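24-sterol C-methyltransferase (Haloferax volcanii, PDB 6F5Z) probably transfers methyl groups from S-adenosylmethionine as the putative methyltransferase subunit of a holoenzyme with the activator Trm112, and binds S-adenosylhomocysteine. Local coordinates at residues Phe136-Glu145 with Thr161-Phe172. Numbering follows the deposited sequence.
Sequences FYCAVNYYEE and TRWSHAEYREAF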
loop_
_atom_site.group_PDB
_atom_site.type_symbol
_atom_site.label_atom_id
_atom_site.label_comp_id
_atom_site.label_asym_id
_atom_site.label_seq_id
_atom_site.Cartn_x
_atom_site.Cartn_y
_atom_site.Cartn_z
ATOM N N PHE B 136 1.803 5.414 -7.745
ATOM C CA PHE B 136 3.220 5.407 -8.088
ATOM C C PHE B 136 3.872 4.439 -7.100
ATOM O O PHE B 136 3.831 4.682 -5.884
ATOM C CB PHE B 136 3.852 6.830 -7.961
ATOM C CG PHE B 136 5.367 6.856 -8.133
ATOM C CD1 PHE B 136 5.991 6.053 -9.095
ATOM C CD2 PHE B 136 6.149 7.729 -7.390
ATOM C CE1 PHE B 136 7.370 6.090 -9.260
ATOM C CE2 PHE B 136 7.518 7.802 -7.590
ATOM C CZ PHE B 136 8.125 6.987 -8.522
ATOM N N TYR B 137 4.538 3.388 -7.639
ATOM C CA TYR B 137 5.293 2.414 -6.852
ATOM C C TYR B 137 6.774 2.740 -7.090
ATOM O O TYR B 137 7.269 2.528 -8.209
ATOM C CB TYR B 137 4.940 0.980 -7.299
ATOM C CG TYR B 137 3.768 0.420 -6.528
ATOM C CD1 TYR B 137 2.492 0.959 -6.667
ATOM C CD2 TYR B 137 3.935 -0.649 -5.655
ATOM C CE1 TYR B 137 1.426 0.506 -5.886
ATOM C CE2 TYR B 137 2.874 -1.128 -4.883
ATOM C CZ TYR B 137 1.626 -0.537 -4.987
ATOM O OH TYR B 137 0.607 -1.000 -4.188
ATOM N N CYS B 138 7.450 3.264 -6.055
ATOM C CA CYS B 138 8.817 3.708 -6.149
ATOM C C CYS B 138 9.691 2.780 -5.305
ATOM O O CYS B 138 9.635 2.849 -4.068
ATOM C CB CYS B 138 8.882 5.141 -5.618
ATOM S SG CYS B 138 10.531 5.871 -5.696
ATOM N N ALA B 139 10.503 1.926 -5.986
ATOM C CA ALA B 139 11.312 0.959 -5.253
ATOM C C ALA B 139 12.773 1.325 -5.466
ATOM O O ALA B 139 13.192 1.541 -6.625
ATOM C CB ALA B 139 11.042 -0.441 -5.764
ATOM N N VAL B 140 13.542 1.414 -4.366
ATOM C CA VAL B 140 14.917 1.857 -4.465
ATOM C C VAL B 140 15.795 1.082 -3.506
ATOM O O VAL B 140 15.375 0.802 -2.374
ATOM C CB VAL B 140 15.092 3.379 -4.207
ATOM C CG1 VAL B 140 14.368 4.228 -5.260
ATOM C CG2 VAL B 140 14.636 3.770 -2.803
ATOM N N ASN B 141 17.064 0.850 -3.918
ATOM C CA ASN B 141 18.056 0.239 -3.040
ATOM C C ASN B 141 19.065 1.254 -2.517
ATOM O O ASN B 141 19.804 0.919 -1.597
ATOM C CB ASN B 141 18.790 -0.934 -3.737
ATOM C CG ASN B 141 17.863 -2.092 -3.987
ATOM O OD1 ASN B 141 16.823 -2.186 -3.363
ATOM N ND2 ASN B 141 18.184 -2.977 -4.917
ATOM N N TYR B 142 19.085 2.470 -3.083
ATOM C CA TYR B 142 19.993 3.533 -2.666
ATOM C C TYR B 142 19.143 4.498 -1.831
ATOM O O TYR B 142 18.290 5.199 -2.390
ATOM C CB TYR B 142 20.571 4.236 -3.896
ATOM C CG TYR B 142 21.494 5.388 -3.562
ATOM C CD1 TYR B 142 22.781 5.159 -3.069
ATOM C CD2 TYR B 142 21.090 6.696 -3.756
ATOM C CE1 TYR B 142 23.653 6.217 -2.800
ATOM C CE2 TYR B 142 21.961 7.764 -3.524
ATOM C CZ TYR B 142 23.233 7.517 -3.031
ATOM O OH TYR B 142 24.089 8.574 -2.804
ATOM N N TYR B 143 19.343 4.505 -0.498
ATOM C CA TYR B 143 18.571 5.334 0.401
ATOM C C TYR B 143 19.336 5.459 1.706
ATOM O O TYR B 143 20.244 4.652 1.965
ATOM C CB TYR B 143 17.118 4.824 0.552
ATOM C CG TYR B 143 17.000 3.417 1.086
ATOM C CD1 TYR B 143 16.999 2.322 0.223
ATOM C CD2 TYR B 143 16.876 3.182 2.451
ATOM C CE1 TYR B 143 16.902 1.020 0.708
ATOM C CE2 TYR B 143 16.771 1.879 2.951
ATOM C CZ TYR B 143 16.777 0.803 2.066
ATOM O OH TYR B 143 16.686 -0.495 2.536
ATOM N N GLU B 144 18.983 6.461 2.524
ATOM C CA GLU B 144 19.797 6.796 3.688
ATOM C C GLU B 144 20.037 5.651 4.659
ATOM O O GLU B 144 21.193 5.423 5.058
ATOM C CB GLU B 144 19.213 8.004 4.446
ATOM C CG GLU B 144 20.204 8.625 5.437
ATOM C CD GLU B 144 21.392 9.258 4.742
ATOM O OE1 GLU B 144 21.246 9.745 3.595
ATOM O OE2 GLU B 144 22.454 9.348 5.399
ATOM N N GLU B 145 18.978 4.952 5.054
ATOM C CA GLU B 145 19.087 3.902 6.059
ATOM C C GLU B 145 19.939 2.716 5.573
ATOM O O GLU B 145 20.478 1.980 6.422
ATOM C CB GLU B 145 17.693 3.428 6.497
ATOM C CG GLU B 145 16.924 4.486 7.285
ATOM C CD GLU B 145 16.076 5.439 6.451
ATOM O OE1 GLU B 145 16.367 5.629 5.251
ATOM O OE2 GLU B 145 15.115 6.001 7.012
ATOM N N THR B 161 20.372 11.104 -5.681
ATOM C CA THR B 161 19.643 11.665 -4.560
ATOM C C THR B 161 19.528 10.575 -3.499
ATOM O O THR B 161 18.999 9.490 -3.763
ATOM C CB THR B 161 18.294 12.207 -5.033
ATOM O OG1 THR B 161 18.556 13.376 -5.819
ATOM C CG2 THR B 161 17.374 12.601 -3.860
ATOM N N ARG B 162 20.014 10.870 -2.297
ATOM C CA ARG B 162 20.024 9.904 -1.205
ATOM C C ARG B 162 19.046 10.390 -0.160
ATOM O O ARG B 162 19.331 11.329 0.575
ATOM C CB ARG B 162 21.433 9.762 -0.612
ATOM C CG ARG B 162 21.571 8.441 0.145
ATOM C CD ARG B 162 23.024 8.211 0.539
ATOM N NE ARG B 162 23.296 8.828 1.837
ATOM C CZ ARG B 162 24.505 9.159 2.279
ATOM N NH1 ARG B 162 24.653 9.676 3.487
ATOM N NH2 ARG B 162 25.568 9.003 1.504
ATOM N N TRP B 163 17.845 9.811 -0.144
ATOM C CA TRP B 163 16.837 10.229 0.810
ATOM C C TRP B 163 16.583 9.151 1.825
ATOM O O TRP B 163 16.698 7.961 1.506
ATOM C CB TRP B 163 15.498 10.513 0.116
ATOM C CG TRP B 163 15.390 11.829 -0.600
ATOM C CD1 TRP B 163 16.204 12.932 -0.470
ATOM C CD2 TRP B 163 14.404 12.167 -1.575
ATOM N NE1 TRP B 163 15.782 13.930 -1.326
ATOM C CE2 TRP B 163 14.661 13.488 -2.003
ATOM C CE3 TRP B 163 13.336 11.461 -2.152
ATOM C CZ2 TRP B 163 13.873 14.113 -2.993
ATOM C CZ3 TRP B 163 12.546 12.083 -3.097
ATOM C CH2 TRP B 163 12.821 13.392 -3.517
ATOM N N SER B 164 16.164 9.566 3.034
ATOM C CA SER B 164 15.721 8.587 4.040
ATOM C C SER B 164 14.268 8.126 3.749
ATOM O O SER B 164 13.579 8.722 2.927
ATOM C CB SER B 164 15.728 9.221 5.430
ATOM O OG SER B 164 14.800 10.288 5.392
ATOM N N HIS B 165 13.776 7.135 4.497
ATOM C CA HIS B 165 12.371 6.724 4.359
ATOM C C HIS B 165 11.481 7.981 4.564
ATOM O O HIS B 165 10.554 8.238 3.783
ATOM C CB HIS B 165 12.002 5.711 5.451
ATOM C CG HIS B 165 12.533 4.326 5.260
ATOM N ND1 HIS B 165 11.765 3.215 5.625
ATOM C CD2 HIS B 165 13.691 3.888 4.722
ATOM C CE1 HIS B 165 12.518 2.150 5.364
ATOM N NE2 HIS B 165 13.696 2.495 4.851
ATOM N N ALA B 166 11.770 8.768 5.629
ATOM C CA ALA B 166 10.955 9.971 5.911
ATOM C C ALA B 166 11.021 10.994 4.791
ATOM O O ALA B 166 10.005 11.604 4.425
ATOM C CB ALA B 166 11.366 10.592 7.248
ATOM N N GLU B 167 12.205 11.188 4.220
ATOM C CA GLU B 167 12.327 12.143 3.114
ATOM C C GLU B 167 11.529 11.732 1.883
ATOM O O GLU B 167 10.990 12.593 1.172
ATOM C CB GLU B 167 13.790 12.374 2.756
ATOM C CG GLU B 167 14.467 13.293 3.775
ATOM C CD GLU B 167 15.981 13.339 3.689
ATOM O OE1 GLU B 167 16.608 12.309 3.350
ATOM O OE2 GLU B 167 16.548 14.404 4.026
ATOM N N TYR B 168 11.440 10.406 1.601
ATOM C CA TYR B 168 10.616 9.950 0.474
ATOM C C TYR B 168 9.142 10.255 0.788
ATOM O O TYR B 168 8.442 10.754 -0.080
ATOM C CB TYR B 168 10.758 8.428 0.280
ATOM C CG TYR B 168 11.844 8.096 -0.716
ATOM C CD1 TYR B 168 11.585 8.096 -2.088
ATOM C CD2 TYR B 168 13.149 7.806 -0.298
ATOM C CE1 TYR B 168 12.594 7.849 -3.018
ATOM C CE2 TYR B 168 14.156 7.516 -1.227
ATOM C CZ TYR B 168 13.884 7.582 -2.584
ATOM O OH TYR B 168 14.869 7.365 -3.508
ATOM N N ARG B 169 8.687 10.044 2.035
ATOM C CA ARG B 169 7.272 10.330 2.340
ATOM C C ARG B 169 6.995 11.833 2.212
ATOM O O ARG B 169 5.975 12.228 1.631
ATOM C CB ARG B 169 6.894 9.837 3.752
ATOM C CG ARG B 169 7.111 8.339 3.945
ATOM C CD ARG B 169 6.389 7.751 5.173
ATOM N NE ARG B 169 6.701 8.462 6.416
ATOM C CZ ARG B 169 7.774 8.213 7.166
ATOM N NH1 ARG B 169 8.690 7.328 6.764
ATOM N NH2 ARG B 169 7.959 8.863 8.311
ATOM N N GLU B 170 7.915 12.656 2.754
ATOM C CA GLU B 170 7.742 14.098 2.695
ATOM C C GLU B 170 7.744 14.587 1.254
ATOM O O GLU B 170 6.919 15.423 0.891
ATOM C CB GLU B 170 8.865 14.792 3.488
ATOM C CG GLU B 170 8.830 14.507 4.990
ATOM C CD GLU B 170 10.123 14.734 5.769
ATOM O OE1 GLU B 170 11.105 15.252 5.189
ATOM O OE2 GLU B 170 10.158 14.380 6.969
ATOM N N ALA B 171 8.661 14.059 0.408
ATOM C CA ALA B 171 8.733 14.517 -0.987
ATOM C C ALA B 171 7.458 14.113 -1.732
ATOM O O ALA B 171 6.983 14.868 -2.582
ATOM C CB ALA B 171 9.932 13.882 -1.673
ATOM N N PHE B 172 6.923 12.902 -1.472
ATOM C CA PHE B 172 5.696 12.497 -2.154
ATOM C C PHE B 172 4.571 13.465 -1.794
ATOM O O PHE B 172 3.897 13.956 -2.687
ATOM C CB PHE B 172 5.288 11.095 -1.692
ATOM C CG PHE B 172 5.868 9.960 -2.509
ATOM C CD1 PHE B 172 7.195 9.986 -2.920
ATOM C CD2 PHE B 172 5.114 8.828 -2.774
ATOM C CE1 PHE B 172 7.758 8.895 -3.625
ATOM C CE2 PHE B 172 5.653 7.771 -3.525
ATOM C CZ PHE B 172 6.970 7.798 -3.914
HETATM O O HOH W 1 17.411 7.777 -2.388
HETATM O O HOH W 2 26.097 8.484 -1.179
HETATM O O HOH W 3 14.732 -0.123 4.536
HETATM O O HOH W 4 19.156 11.698 4.306
HETATM O O HOH W 5 13.490 7.942 7.900
#
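R162 grips the carboxylate of E144 side-on with two nitrogens, one to each oxygen. NE reaches E144 OE1 at 2.9 Å from above the carboxylate plane, whereas NH1 meets OE2 on its syn side; both oxygens lie near the guanidinium plane, although the two flat groups are turned 45° apart. With chi1 at -159° the R162 chain swings CG over one face of the Y142 ring, 4.0 Å from the centroid, a CH-pi contact. A water joins R162 NH2 to Y142 OH, and another links E144 OE1 with E167 OE1. Were R162 an alanine, the E144 carboxylate would probably lose its charge partner and that face of Y142 its CH-pi cover.

Backbone polar groups are matched too. E144 N donates to W163 O at 2.9 Å, nearly straight. One water collects four partners, donating to Y142 O and T161 O and accepting from W163 N and Y168 OH, which accounts for the tyrosine hydroxyl beside V140.

At the helix start, S164 and E167 form a capping box: E167 N donates to S164 OG (3.0 Å) and S164 N to E167 OE1 (2.8 Å). H165 N is held by E145, bifurcated between the syn lone pairs of OE1 and OE2, while A166 N reaches OE2 through a water. The E145 carboxylate at this helix N-terminus is probably stabilised by the helix dipole. Y143 OH accepts from a water shared with H165 NE2, and also bonds G217 O.

Deeper in, F136 CD2 meets F172 CZ at 3.6 Å, and C138 SG lies obliquely beside Y168. Helix 165-172 thus packs nearly antiparallel (155°) on strand 136-140, the strand-helix layering of a Rossmann-like class I methyltransferase fold.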